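Local coordinates for mandelate racemase / muconate lactonizing enzyme, C-terminal domain protein (Pseudovibrio sp. JE062, PDB 4JHM) that is of unknown function but belongs to the enolase superfamily, joining an alpha+beta N-terminal domain to a barrel domain of the TIM type, at residues 333-338 with 363-368; 327-332 with 339-344; 36-41 with 64-69; 305-310 with 321-326. One frame throughout, in Å; residues are numbered along the deposited sequence.

The four contacts run from the barrel wall out to the N-terminal domain. Contact 4 packs helix 304-316 on barrel strand 323-326, about 6 Å from the centre of the chain. The loop leaving that strand folds on itself in contact 2, whose centre is about 11 Å from that of contact 4; Q325 NE2 to I340 O, 2.8 Å, joins them. Contact 1 carries the same loop against helix 362-368, and E333 OE1 reaches R341 NH2 of contact 2 in a salt bridge of 2.8 Å. Contact 3 lies within the N-terminal domain, about 20 Å from contact 4 centre to centre, yet I39 CG1 and L305 CD1 touch at 4.2 Å across the domain boundary.

Contact 1. Residues 333-338 with 363-368; sequences ELASKT and DAVKEA
A335 and A364 bring two methyl groups together in a small apolar contact near the surface, where a loop of the enolase-type barrel domain meets the short helix 362-368. That helix leads directly into strand 369-376, which lies at one edge of the N-terminal domain's antiparallel sheet, so the contact ties the barrel loop to the chain returning to the first domain. The backbones come close, with A335 CA and A364 CA 4.8 Å apart, a separation suited to alanine on both sides.

The loop turns sharply here, S336 N bonding back to E333 O at 3.3 Å. A335 takes up a left-handed helical backbone conformation (phi 45°, psi 32°) within the turn, and its CB points at the helix. There it faces A364 CB at 3.2 Å and also meets a branch of V365. Rotation about the first side-chain bond of V365 (chi1 -60°) sets CG1 opposite the carbonyl carbon, where A335 CB reaches it at 3.3 Å.

Backbone hydrogen bonds from A335 to D361 and from K337 to E359 hold the loop along the chain leading into the helix, and D361 OD1 also accepts A364 N. L334, V365 and A368 all rest on L16 of strand 8-16. One turn on from A364, the A368 methyl completes the apolar strip, its CB 4.5 Å from L334 CD2.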
loop_
_atom_site.group_PDB
_atom_site.type_symbol
_atom_site.label_atom_id
_atom_site.label_comp_id
_atom_site.label_asym_id
_atom_site.label_seq_id
_atom_site.Cartn_x
_atom_site.Cartn_y
_atom_site.Cartn_z
ATOM N N GLU A 333 -24.793 36.393 23.767
ATOM C CA GLU A 333 -25.992 37.011 23.223
ATOM C C GLU A 333 -25.845 38.538 23.146
ATOM O O GLU A 333 -26.840 39.262 23.103
ATOM C CB GLU A 333 -27.214 36.602 24.050
ATOM C CG GLU A 333 -27.524 35.111 23.973
ATOM C CD GLU A 333 -28.716 34.697 24.820
ATOM O OE1 GLU A 333 -29.063 35.427 25.767
ATOM O OE2 GLU A 333 -29.305 33.632 24.545
ATOM N N LEU A 334 -24.602 39.015 23.100
ATOM C CA LEU A 334 -24.314 40.449 23.007
ATOM C C LEU A 334 -25.114 41.160 21.916
ATOM O O LEU A 334 -25.182 40.698 20.779
ATOM C CB LEU A 334 -22.819 40.684 22.751
ATOM C CG LEU A 334 -21.982 41.166 23.939
ATOM C CD1 LEU A 334 -21.692 40.029 24.906
ATOM C CD2 LEU A 334 -20.684 41.787 23.449
ATOM N N ALA A 335 -25.714 42.290 22.277
ATOM C CA ALA A 335 -26.383 43.167 21.314
ATOM C C ALA A 335 -27.262 42.410 20.319
ATOM O O ALA A 335 -27.416 42.833 19.171
ATOM C CB ALA A 335 -25.348 43.992 20.565
ATOM N N SER A 336 -27.842 41.301 20.764
ATOM C CA SER A 336 -28.669 40.482 19.893
ATOM C C SER A 336 -30.131 40.501 20.315
ATOM O O SER A 336 -30.456 40.274 21.477
ATOM C CB SER A 336 -28.176 39.041 19.892
ATOM O OG SER A 336 -28.877 38.287 18.919
ATOM N N LYS A 337 -31.007 40.758 19.349
ATOM C CA LYS A 337 -32.441 40.683 19.565
ATOM C C LYS A 337 -32.941 39.258 19.323
ATOM O O LYS A 337 -34.138 38.987 19.413
ATOM C CB LYS A 337 -33.156 41.653 18.630
ATOM C CG LYS A 337 -32.782 43.108 18.853
ATOM C CD LYS A 337 -33.352 43.996 17.760
ATOM C CE LYS A 337 -33.169 45.468 18.094
ATOM N NZ LYS A 337 -33.185 46.320 16.875
ATOM N N THR A 338 -32.016 38.355 19.015
ATOM C CA THR A 338 -32.353 36.968 18.731
ATOM C C THR A 338 -31.719 36.052 19.762
ATOM O O THR A 338 -30.604 36.301 20.207
ATOM C CB THR A 338 -31.837 36.549 17.345
ATOM O OG1 THR A 338 -32.387 37.416 16.344
ATOM C CG2 THR A 338 -32.222 35.100 17.045
ATOM N N ASP A 363 -27.644 49.765 18.260
ATOM C CA ASP A 363 -27.203 50.750 19.237
ATOM C C ASP A 363 -26.417 50.048 20.335
ATOM O O ASP A 363 -25.600 50.668 21.016
ATOM C CB ASP A 363 -28.392 51.521 19.817
ATOM C CG ASP A 363 -29.029 52.444 18.800
ATOM O OD1 ASP A 363 -29.073 52.066 17.609
ATOM O OD2 ASP A 363 -29.471 53.545 19.185
ATOM N N ALA A 364 -26.662 48.749 20.489
ATOM C CA ALA A 364 -25.979 47.951 21.499
ATOM C C ALA A 364 -24.557 47.650 21.056
ATOM O O ALA A 364 -23.624 47.734 21.856
ATOM C CB ALA A 364 -26.738 46.659 21.765
ATOM N N VAL A 365 -24.391 47.300 19.782
ATOM C CA VAL A 365 -23.064 46.998 19.257
ATOM C C VAL A 365 -22.204 48.258 19.260
ATOM O O VAL A 365 -21.074 48.239 19.752
ATOM C CB VAL A 365 -23.098 46.381 17.838
ATOM C CG1 VAL A 365 -23.889 45.083 17.832
ATOM C CG2 VAL A 365 -23.672 47.358 16.826
ATOM N N LYS A 366 -22.742 49.354 18.727
ATOM C CA LYS A 366 -22.021 50.620 18.741
ATOM C C LYS A 366 -21.439 50.819 20.134
ATOM O O LYS A 366 -20.256 51.120 20.284
ATOM C CB LYS A 366 -22.944 51.782 18.372
ATOM N N GLU A 367 -22.277 50.612 21.148
ATOM C CA GLU A 367 -21.890 50.766 22.552
ATOM C C GLU A 367 -20.741 49.840 22.984
ATOM O O GLU A 367 -19.878 50.240 23.768
ATOM C CB GLU A 367 -23.113 50.539 23.452
ATOM C CG GLU A 367 -22.822 50.515 24.947
ATOM C CD GLU A 367 -22.206 51.807 25.455
ATOM O OE1 GLU A 367 -22.290 52.837 24.751
ATOM O OE2 GLU A 367 -21.636 51.789 26.566
ATOM N N ALA A 368 -20.728 48.610 22.480
ATOM C CA ALA A 368 -19.707 47.635 22.877
ATOM C C ALA A 368 -18.502 47.648 21.942
ATOM O O ALA A 368 -17.505 46.978 22.203
ATOM C CB ALA A 368 -20.303 46.235 22.936
#

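Contact 2. Residues 327-332 with 339-344; sequences YPYEAF and QIRTDK
Y329 and R341 pack ring against side chain where the loop that follows barrel strand 323-326 folds back on itself, before strand 347-349 rejoins the sheet of this TIM-type barrel.

Packing over the ring is the larger part. R341 lays its aliphatic stem over one face of the phenol: CB is 4.2 Å from the ring centroid and 22° off the ring normal, a CH-pi contact. With chi1 at -50° CG stands beside the backbone nitrogen, and the chain runs on across the ring so that NE ends 3.3 Å from Y329 CD2. The guanidinium is tilted, its plane 35° from that of the ring. Y327 CD1 lies over the opposite face, toward the rim, so the ring has a neighbour on each face. A long side chain with an apolar stem and a charged end suits this place, since it can cover the ring and still reach acidic partners.

Charge comes second. R341 NH2 makes its salt bridge with E333, whereas E330 OE1 sits 4.1 Å from the same nitrogen and well out of the guanidinium plane, near enough to add attraction without taking an N-H.

Hydrogen bonding across the contact is slight. T342 N points at Y329 OH over 3.4 Å, a weak and somewhat doubtful bond, while T342 OG1 has its firm partner in S136 OG. F161 packs on both Y329 and T342. Within the tighter turn of the loop, F332 N bonds to Y329 O at 2.8 Å.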
loop_
_atom_site.group_PDB
_atom_site.type_symbol
_atom_site.label_atom_id
_atom_site.label_comp_id
_atom_site.label_asym_id
_atom_site.label_seq_id
_atom_site.Cartn_x
_atom_site.Cartn_y
_atom_site.Cartn_z
ATOM N N TYR A 327 -23.328 26.857 27.295
ATOM C CA TYR A 327 -24.282 27.128 28.362
ATOM C C TYR A 327 -23.469 27.562 29.578
ATOM O O TYR A 327 -22.528 26.863 29.962
ATOM C CB TYR A 327 -25.094 25.855 28.645
ATOM C CG TYR A 327 -26.291 26.032 29.553
ATOM C CD1 TYR A 327 -27.295 26.943 29.246
ATOM C CD2 TYR A 327 -26.432 25.266 30.705
ATOM C CE1 TYR A 327 -28.391 27.103 30.071
ATOM C CE2 TYR A 327 -27.526 25.417 31.539
ATOM C CZ TYR A 327 -28.502 26.336 31.218
ATOM O OH TYR A 327 -29.594 26.491 32.043
ATOM N N PRO A 328 -23.799 28.722 30.181
ATOM C CA PRO A 328 -24.914 29.646 29.915
ATOM C C PRO A 328 -24.849 30.336 28.552
ATOM O O PRO A 328 -23.838 30.241 27.860
ATOM C CB PRO A 328 -24.783 30.698 31.026
ATOM C CG PRO A 328 -23.796 30.154 32.003
ATOM C CD PRO A 328 -22.905 29.245 31.227
ATOM N N TYR A 329 -25.926 31.031 28.189
ATOM C CA TYR A 329 -26.033 31.672 26.881
ATOM C C TYR A 329 -25.621 33.134 26.927
ATOM O O TYR A 329 -24.914 33.621 26.049
ATOM C CB TYR A 329 -27.477 31.637 26.373
ATOM C CG TYR A 329 -28.211 30.328 26.545
ATOM C CD1 TYR A 329 -27.772 29.173 25.914
ATOM C CD2 TYR A 329 -29.375 30.259 27.307
ATOM C CE1 TYR A 329 -28.456 27.980 26.057
ATOM C CE2 TYR A 329 -30.064 29.071 27.457
ATOM C CZ TYR A 329 -29.602 27.936 26.829
ATOM O OH TYR A 329 -30.277 26.748 26.968
ATOM N N GLU A 330 -26.091 33.825 27.958
ATOM C CA GLU A 330 -26.067 35.286 28.024
ATOM C C GLU A 330 -24.822 35.938 27.417
ATOM O O GLU A 330 -24.933 36.893 26.648
ATOM C CB GLU A 330 -26.239 35.749 29.474
ATOM C CG GLU A 330 -27.619 35.471 30.062
ATOM C CD GLU A 330 -27.813 34.027 30.502
ATOM O OE1 GLU A 330 -28.796 33.754 31.221
ATOM O OE2 GLU A 330 -26.989 33.162 30.138
ATOM N N ALA A 331 -23.645 35.434 27.763
ATOM C CA ALA A 331 -22.403 36.053 27.313
ATOM C C ALA A 331 -22.383 36.218 25.793
ATOM O O ALA A 331 -22.056 37.289 25.278
ATOM C CB ALA A 331 -21.206 35.237 27.776
ATOM N N PHE A 332 -22.749 35.154 25.083
ATOM C CA PHE A 332 -22.705 35.146 23.624
ATOM C C PHE A 332 -23.987 35.685 22.990
ATOM O O PHE A 332 -24.243 35.467 21.807
ATOM C CB PHE A 332 -22.432 33.729 23.123
ATOM C CG PHE A 332 -21.085 33.204 23.514
ATOM C CD1 PHE A 332 -19.932 33.751 22.971
ATOM C CD2 PHE A 332 -20.965 32.166 24.420
ATOM C CE1 PHE A 332 -18.687 33.277 23.329
ATOM C CE2 PHE A 332 -19.717 31.684 24.779
ATOM C CZ PHE A 332 -18.579 32.242 24.234
ATOM N N GLN A 339 -32.420 34.983 20.130
ATOM C CA GLN A 339 -31.889 34.027 21.096
ATOM C C GLN A 339 -32.058 32.584 20.632
ATOM O O GLN A 339 -33.160 32.041 20.633
ATOM C CB GLN A 339 -32.559 34.215 22.454
ATOM C CG GLN A 339 -32.238 35.548 23.108
ATOM C CD GLN A 339 -32.837 35.673 24.494
ATOM O OE1 GLN A 339 -32.217 36.227 25.398
ATOM N NE2 GLN A 339 -34.048 35.151 24.670
ATOM N N ILE A 340 -30.952 31.965 20.240
ATOM C CA ILE A 340 -30.961 30.558 19.879
ATOM C C ILE A 340 -30.642 29.729 21.116
ATOM O O ILE A 340 -29.491 29.401 21.374
ATOM C CB ILE A 340 -29.949 30.255 18.758
ATOM C CG1 ILE A 340 -30.291 31.084 17.515
ATOM C CG2 ILE A 340 -29.957 28.771 18.427
ATOM C CD1 ILE A 340 -29.352 30.885 16.347
ATOM N N ARG A 341 -31.676 29.406 21.884
ATOM C CA ARG A 341 -31.516 28.627 23.101
ATOM C C ARG A 341 -32.001 27.199 22.893
ATOM O O ARG A 341 -32.507 26.855 21.827
ATOM C CB ARG A 341 -32.284 29.288 24.244
ATOM C CG ARG A 341 -31.984 30.772 24.377
ATOM C CD ARG A 341 -32.425 31.345 25.713
ATOM N NE ARG A 341 -31.534 32.421 26.134
ATOM C CZ ARG A 341 -31.620 33.064 27.293
ATOM N NH1 ARG A 341 -32.570 32.752 28.167
ATOM N NH2 ARG A 341 -30.750 34.022 27.579
ATOM N N THR A 342 -31.841 26.372 23.918
ATOM C CA THR A 342 -32.172 24.956 23.829
ATOM C C THR A 342 -33.464 24.680 24.591
ATOM O O THR A 342 -33.562 24.966 25.784
ATOM C CB THR A 342 -31.025 24.094 24.398
ATOM O OG1 THR A 342 -29.878 24.190 23.537
ATOM C CG2 THR A 342 -31.446 22.636 24.523
ATOM N N ASP A 343 -34.458 24.128 23.901
ATOM C CA ASP A 343 -35.772 23.922 24.506
ATOM C C ASP A 343 -35.756 22.753 25.496
ATOM O O ASP A 343 -34.714 22.134 25.731
ATOM C CB ASP A 343 -36.848 23.728 23.427
ATOM C CG ASP A 343 -36.818 22.346 22.804
ATOM O OD1 ASP A 343 -36.134 21.454 23.346
ATOM O OD2 ASP A 343 -37.489 22.149 21.768
ATOM N N LYS A 344 -36.918 22.460 26.074
ATOM C CA LYS A 344 -37.019 21.502 27.172
ATOM C C LYS A 344 -36.822 20.050 26.726
ATOM O O LYS A 344 -36.638 19.164 27.561
ATOM C CB LYS A 344 -38.374 21.651 27.866
ATOM C CG LYS A 344 -38.379 21.214 29.322
ATOM C CD LYS A 344 -37.662 22.221 30.208
ATOM C CE LYS A 344 -37.598 21.756 31.652
ATOM N NZ LYS A 344 -38.946 21.548 32.247
#

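Contact 3. Residues 36-41 with 64-69; sequences TNNIVR and RCIIES
N38, on strand 36-41, comes up against I66 and I67 at the start of helix 65-73, the closest backbone approach being 6.4 Å between N38 CA and I67 CA. The strand is interior to its antiparallel sheet: N38 pairs through its backbone with T54 of strand 50-58, and I39 with Y14 of strand 8-16.

N38 directs its side chain at the helix, and with chi1 at -56° the amide stands beside the backbone nitrogen and meets I66. The two side chains cross at about a right angle. I66 applies its branch point rather than its tip: CG2 lies 3.4 Å from N38 CG, and CB comes within 3.4 Å of N38 ND2, while the outer end of the isoleucine leads away from the strand; I66 also packs on A103 of helix 100-119. A buried asparagine needs polar partners, and N38 finds them along the sheet, ND2 donating to S56 OG and to T54 O. These two bonds fix the rotation of the amide and allow an apolar residue to pack against it. OD1 faces the helix, 4.2 Å from I67 CB. A beta-branched isoleucine suits the site because its bulk begins at CB, close to the helix backbone.

The helix also meets the second subunit, I66 packing on W98 and C65 on C65 of that chain. I39 points away from the helix and toward the barrel. Helices laid on one face of an antiparallel sheet, as here, are characteristic of the N-terminal capping domain of the enolase superfamily.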
loop_
_atom_site.group_PDB
_atom_site.type_symbol
_atom_site.label_atom_id
_atom_site.label_comp_id
_atom_site.label_asym_id
_atom_site.label_seq_id
_atom_site.Cartn_x
_atom_site.Cartn_y
_atom_site.Cartn_z
ATOM N N THR A 36 -13.749 38.379 21.746
ATOM C CA THR A 36 -14.133 39.468 20.869
ATOM C C THR A 36 -14.988 38.914 19.750
ATOM O O THR A 36 -14.736 37.807 19.259
ATOM C CB THR A 36 -12.911 40.105 20.203
ATOM O OG1 THR A 36 -12.000 40.559 21.204
ATOM C CG2 THR A 36 -13.330 41.266 19.331
ATOM N N ASN A 37 -15.994 39.682 19.344
ATOM C CA ASN A 37 -16.810 39.329 18.192
ATOM C C ASN A 37 -16.549 40.323 17.066
ATOM O O ASN A 37 -16.503 41.531 17.301
ATOM C CB ASN A 37 -18.289 39.328 18.570
ATOM C CG ASN A 37 -19.159 38.607 17.555
ATOM O OD1 ASN A 37 -18.698 38.212 16.486
ATOM N ND2 ASN A 37 -20.430 38.434 17.889
ATOM N N ASN A 38 -16.364 39.811 15.851
ATOM C CA ASN A 38 -16.135 40.653 14.682
ATOM C C ASN A 38 -17.330 40.595 13.750
ATOM O O ASN A 38 -17.670 39.534 13.239
ATOM C CB ASN A 38 -14.888 40.191 13.941
ATOM C CG ASN A 38 -13.669 40.155 14.834
ATOM O OD1 ASN A 38 -13.141 41.198 15.222
ATOM N ND2 ASN A 38 -13.212 38.953 15.168
ATOM N N ILE A 39 -17.974 41.733 13.524
ATOM C CA ILE A 39 -19.169 41.752 12.699
ATOM C C ILE A 39 -18.965 42.526 11.405
ATOM O O ILE A 39 -18.470 43.655 11.413
ATOM C CB ILE A 39 -20.362 42.355 13.455
ATOM C CG1 ILE A 39 -20.821 41.399 14.555
ATOM C CG2 ILE A 39 -21.508 42.633 12.496
ATOM C CD1 ILE A 39 -21.905 41.964 15.451
ATOM N N VAL A 40 -19.350 41.896 10.298
ATOM C CA VAL A 40 -19.389 42.545 8.997
ATOM C C VAL A 40 -20.839 42.785 8.609
ATOM O O VAL A 40 -21.616 41.835 8.492
ATOM C CB VAL A 40 -18.749 41.670 7.904
ATOM C CG1 VAL A 40 -18.901 42.333 6.543
ATOM C CG2 VAL A 40 -17.284 41.408 8.212
ATOM N N ARG A 41 -21.205 44.050 8.416
ATOM C CA ARG A 41 -22.546 44.392 7.964
ATOM C C ARG A 41 -22.497 44.966 6.551
ATOM O O ARG A 41 -21.941 46.040 6.332
ATOM C CB ARG A 41 -23.203 45.401 8.910
ATOM C CG ARG A 41 -24.715 45.247 8.982
ATOM C CD ARG A 41 -25.449 46.567 8.872
ATOM N NE ARG A 41 -25.461 47.321 10.123
ATOM C CZ ARG A 41 -26.384 48.226 10.437
ATOM N NH1 ARG A 41 -27.379 48.488 9.601
ATOM N NH2 ARG A 41 -26.320 48.867 11.593
ATOM N N ARG A 64 -7.977 43.286 17.709
ATOM C CA ARG A 64 -8.154 44.071 16.482
ATOM C C ARG A 64 -7.506 43.378 15.269
ATOM O O ARG A 64 -7.534 43.908 14.161
ATOM C CB ARG A 64 -7.562 45.469 16.642
ATOM C CG ARG A 64 -8.094 46.277 17.813
ATOM C CD ARG A 64 -7.388 47.623 17.893
ATOM N NE ARG A 64 -7.543 48.251 19.200
ATOM C CZ ARG A 64 -8.271 49.340 19.442
ATOM N NH1 ARG A 64 -8.338 49.824 20.675
ATOM N NH2 ARG A 64 -8.929 49.953 18.465
ATOM N N CYS A 65 -6.928 42.196 15.486
ATOM C CA CYS A 65 -6.273 41.430 14.423
ATOM C C CYS A 65 -7.207 41.136 13.255
ATOM O O CYS A 65 -6.875 41.391 12.098
ATOM C CB CYS A 65 -5.742 40.102 14.974
ATOM S SG CYS A 65 -4.907 39.074 13.739
ATOM N N ILE A 66 -8.369 40.573 13.567
ATOM C CA ILE A 66 -9.361 40.260 12.555
ATOM C C ILE A 66 -9.895 41.536 11.902
ATOM O O ILE A 66 -9.735 41.730 10.698
ATOM C CB ILE A 66 -10.523 39.443 13.153
ATOM C CG1 ILE A 66 -10.052 38.026 13.496
ATOM C CG2 ILE A 66 -11.708 39.400 12.197
ATOM C CD1 ILE A 66 -9.630 37.193 12.302
ATOM N N ILE A 67 -10.512 42.416 12.686
ATOM C CA ILE A 67 -11.111 43.628 12.119
ATOM C C ILE A 67 -10.137 44.391 11.217
ATOM O O ILE A 67 -10.551 45.037 10.250
ATOM C CB ILE A 67 -11.624 44.590 13.209
ATOM C CG1 ILE A 67 -12.601 45.603 12.594
ATOM C CG2 ILE A 67 -10.461 45.301 13.883
ATOM C CD1 ILE A 67 -13.443 46.351 13.606
ATOM N N GLU A 68 -8.848 44.309 11.534
ATOM C CA GLU A 68 -7.828 45.043 10.795
ATOM C C GLU A 68 -7.429 44.290 9.530
ATOM O O GLU A 68 -6.950 44.885 8.567
ATOM C CB GLU A 68 -6.608 45.293 11.683
ATOM C CG GLU A 68 -5.855 46.569 11.351
ATOM C CD GLU A 68 -6.750 47.803 11.295
ATOM O OE1 GLU A 68 -7.544 48.026 12.234
ATOM O OE2 GLU A 68 -6.652 48.565 10.312
ATOM N N SER A 69 -7.626 42.976 9.550
ATOM C CA SER A 69 -7.455 42.149 8.362
ATOM C C SER A 69 -8.598 42.426 7.402
ATOM O O SER A 69 -8.393 42.572 6.202
ATOM C CB SER A 69 -7.451 40.668 8.742
ATOM O OG SER A 69 -7.531 39.848 7.590
#

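Contact 4. Residues 305-310 with 321-326; sequences LTQAAN and NFFEQF
Beside the packing of Q307 on F323, N310 ND2 is gripped by two oxygens: T306 O one turn back, at 2.6 Å with an N-H...O angle of 131°, and D272 OD1 of a neighbouring loop. The contact belongs to the TIM-type barrel, where helix 304-316 covers the outside of strand 323-326. That strand pairs in parallel with strand 133-139.

F323 packs between helix and strand. The ring swings toward the helix because chi1 of 161° puts CG opposite the backbone nitrogen, and it meets the helix edge first, CZ lying 3.9 Å from Q307 CB. Q307 O lies at the same edge and close to the ring plane, 3.5 Å from CE2, so the carbonyl faces the slightly positive ring hydrogens. A flat aromatic group thus suits a place bordered by both methylene and backbone oxygen.

The glutamines meet with amide planes 84° apart. Each nitrogen has its own acceptor, Q307 NE2 the carbonyl of G302 and Q325 NE2 that of I340, which is consistent with both amides being placed with their oxygens near each other. E324, between F323 and Q325, is paired with K165 of another barrel strand. Q307 OE1 and Q325 OE1 stand 3.5 Å apart.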
loop_
_atom_site.group_PDB
_atom_site.type_symbol
_atom_site.label_atom_id
_atom_site.label_comp_id
_atom_site.label_asym_id
_atom_site.label_seq_id
_atom_site.Cartn_x
_atom_site.Cartn_y
_atom_site.Cartn_z
ATOM N N LEU A 305 -24.609 34.991 15.886
ATOM C CA LEU A 305 -24.314 34.985 14.455
ATOM C C LEU A 305 -23.466 33.777 14.075
ATOM O O LEU A 305 -23.758 33.084 13.097
ATOM C CB LEU A 305 -23.609 36.275 14.038
ATOM C CG LEU A 305 -24.545 37.365 13.527
ATOM C CD1 LEU A 305 -23.800 38.679 13.367
ATOM C CD2 LEU A 305 -25.172 36.934 12.209
ATOM N N THR A 306 -22.408 33.530 14.841
ATOM C CA THR A 306 -21.603 32.331 14.647
ATOM C C THR A 306 -22.475 31.092 14.834
ATOM O O THR A 306 -22.364 30.124 14.087
ATOM C CB THR A 306 -20.428 32.265 15.639
ATOM O OG1 THR A 306 -19.404 33.185 15.243
ATOM C CG2 THR A 306 -19.854 30.860 15.682
ATOM N N GLN A 307 -23.347 31.133 15.836
ATOM C CA GLN A 307 -24.226 30.011 16.124
ATOM C C GLN A 307 -25.161 29.741 14.955
ATOM O O GLN A 307 -25.312 28.604 14.529
ATOM C CB GLN A 307 -25.048 30.287 17.386
ATOM C CG GLN A 307 -24.221 30.432 18.653
ATOM C CD GLN A 307 -25.065 30.767 19.867
ATOM O OE1 GLN A 307 -26.169 30.248 20.030
ATOM N NE2 GLN A 307 -24.547 31.633 20.729
ATOM N N ALA A 308 -25.783 30.796 14.438
ATOM C CA ALA A 308 -26.811 30.662 13.402
ATOM C C ALA A 308 -26.237 30.166 12.077
ATOM O O ALA A 308 -26.807 29.282 11.437
ATOM C CB ALA A 308 -27.531 31.991 13.202
ATOM N N ALA A 309 -25.109 30.742 11.675
ATOM C CA ALA A 309 -24.459 30.395 10.414
ATOM C C ALA A 309 -24.273 28.890 10.280
ATOM O O ALA A 309 -24.580 28.310 9.242
ATOM C CB ALA A 309 -23.113 31.095 10.308
ATOM N N ASN A 310 -23.765 28.270 11.341
ATOM C CA ASN A 310 -23.550 26.830 11.370
ATOM C C ASN A 310 -24.864 26.069 11.496
ATOM O O ASN A 310 -25.090 25.072 10.806
ATOM C CB ASN A 310 -22.630 26.458 12.535
ATOM C CG ASN A 310 -21.246 27.077 12.414
ATOM O OD1 ASN A 310 -20.416 26.625 11.624
ATOM N ND2 ASN A 310 -20.987 28.107 13.211
ATOM N N ASN A 321 -25.144 15.286 13.948
ATOM C CA ASN A 321 -26.040 14.897 15.039
ATOM C C ASN A 321 -26.358 16.016 16.015
ATOM O O ASN A 321 -27.423 16.008 16.624
ATOM C CB ASN A 321 -25.449 13.738 15.843
ATOM C CG ASN A 321 -25.302 12.470 15.031
ATOM O OD1 ASN A 321 -26.153 12.136 14.210
ATOM N ND2 ASN A 321 -24.221 11.746 15.270
ATOM N N PHE A 322 -25.446 16.967 16.188
ATOM C CA PHE A 322 -25.637 17.990 17.218
ATOM C C PHE A 322 -25.333 19.425 16.789
ATOM O O PHE A 322 -24.650 19.678 15.800
ATOM C CB PHE A 322 -24.784 17.671 18.448
ATOM C CG PHE A 322 -25.079 16.339 19.068
ATOM C CD1 PHE A 322 -26.152 16.185 19.933
ATOM C CD2 PHE A 322 -24.271 15.243 18.803
ATOM C CE1 PHE A 322 -26.424 14.959 20.511
ATOM C CE2 PHE A 322 -24.536 14.013 19.379
ATOM C CZ PHE A 322 -25.616 13.872 20.233
ATOM N N PHE A 323 -25.864 20.355 17.574
ATOM C CA PHE A 323 -25.551 21.772 17.474
ATOM C C PHE A 323 -24.878 22.149 18.779
ATOM O O PHE A 323 -25.455 21.963 19.852
ATOM C CB PHE A 323 -26.830 22.592 17.290
ATOM C CG PHE A 323 -26.679 24.045 17.629
ATOM C CD1 PHE A 323 -26.901 24.495 18.920
ATOM C CD2 PHE A 323 -26.336 24.968 16.657
ATOM C CE1 PHE A 323 -26.773 25.838 19.236
ATOM C CE2 PHE A 323 -26.205 26.313 16.967
ATOM C CZ PHE A 323 -26.423 26.748 18.257
ATOM N N GLU A 324 -23.652 22.653 18.689
ATOM C CA GLU A 324 -22.902 23.035 19.875
ATOM C C GLU A 324 -23.547 24.261 20.521
ATOM O O GLU A 324 -23.629 25.327 19.915
ATOM C CB GLU A 324 -21.447 23.321 19.512
ATOM C CG GLU A 324 -20.576 23.721 20.691
ATOM C CD GLU A 324 -19.098 23.697 20.366
ATOM O OE1 GLU A 324 -18.297 23.532 21.308
ATOM O OE2 GLU A 324 -18.733 23.841 19.177
ATOM N N GLN A 325 -24.015 24.092 21.751
ATOM C CA GLN A 325 -24.636 25.183 22.488
ATOM C C GLN A 325 -23.883 25.426 23.784
ATOM O O GLN A 325 -23.991 24.644 24.733
ATOM C CB GLN A 325 -26.093 24.850 22.808
ATOM C CG GLN A 325 -26.798 25.906 23.645
ATOM C CD GLN A 325 -27.204 27.114 22.827
ATOM O OE1 GLN A 325 -26.551 28.158 22.864
ATOM N NE2 GLN A 325 -28.281 26.971 22.071
ATOM N N PHE A 326 -23.113 26.507 23.822
ATOM C CA PHE A 326 -22.435 26.883 25.048
ATOM C C PHE A 326 -23.466 27.350 26.070
ATOM O O PHE A 326 -24.359 28.136 25.755
ATOM C CB PHE A 326 -21.401 27.979 24.804
ATOM C CG PHE A 326 -20.637 28.350 26.036
ATOM C CD1 PHE A 326 -19.469 27.681 26.371
ATOM C CD2 PHE A 326 -21.101 29.346 26.879
ATOM C CE1 PHE A 326 -18.767 28.012 27.517
ATOM C CE2 PHE A 326 -20.406 29.682 28.026
ATOM C CZ PHE A 326 -19.236 29.013 28.346
#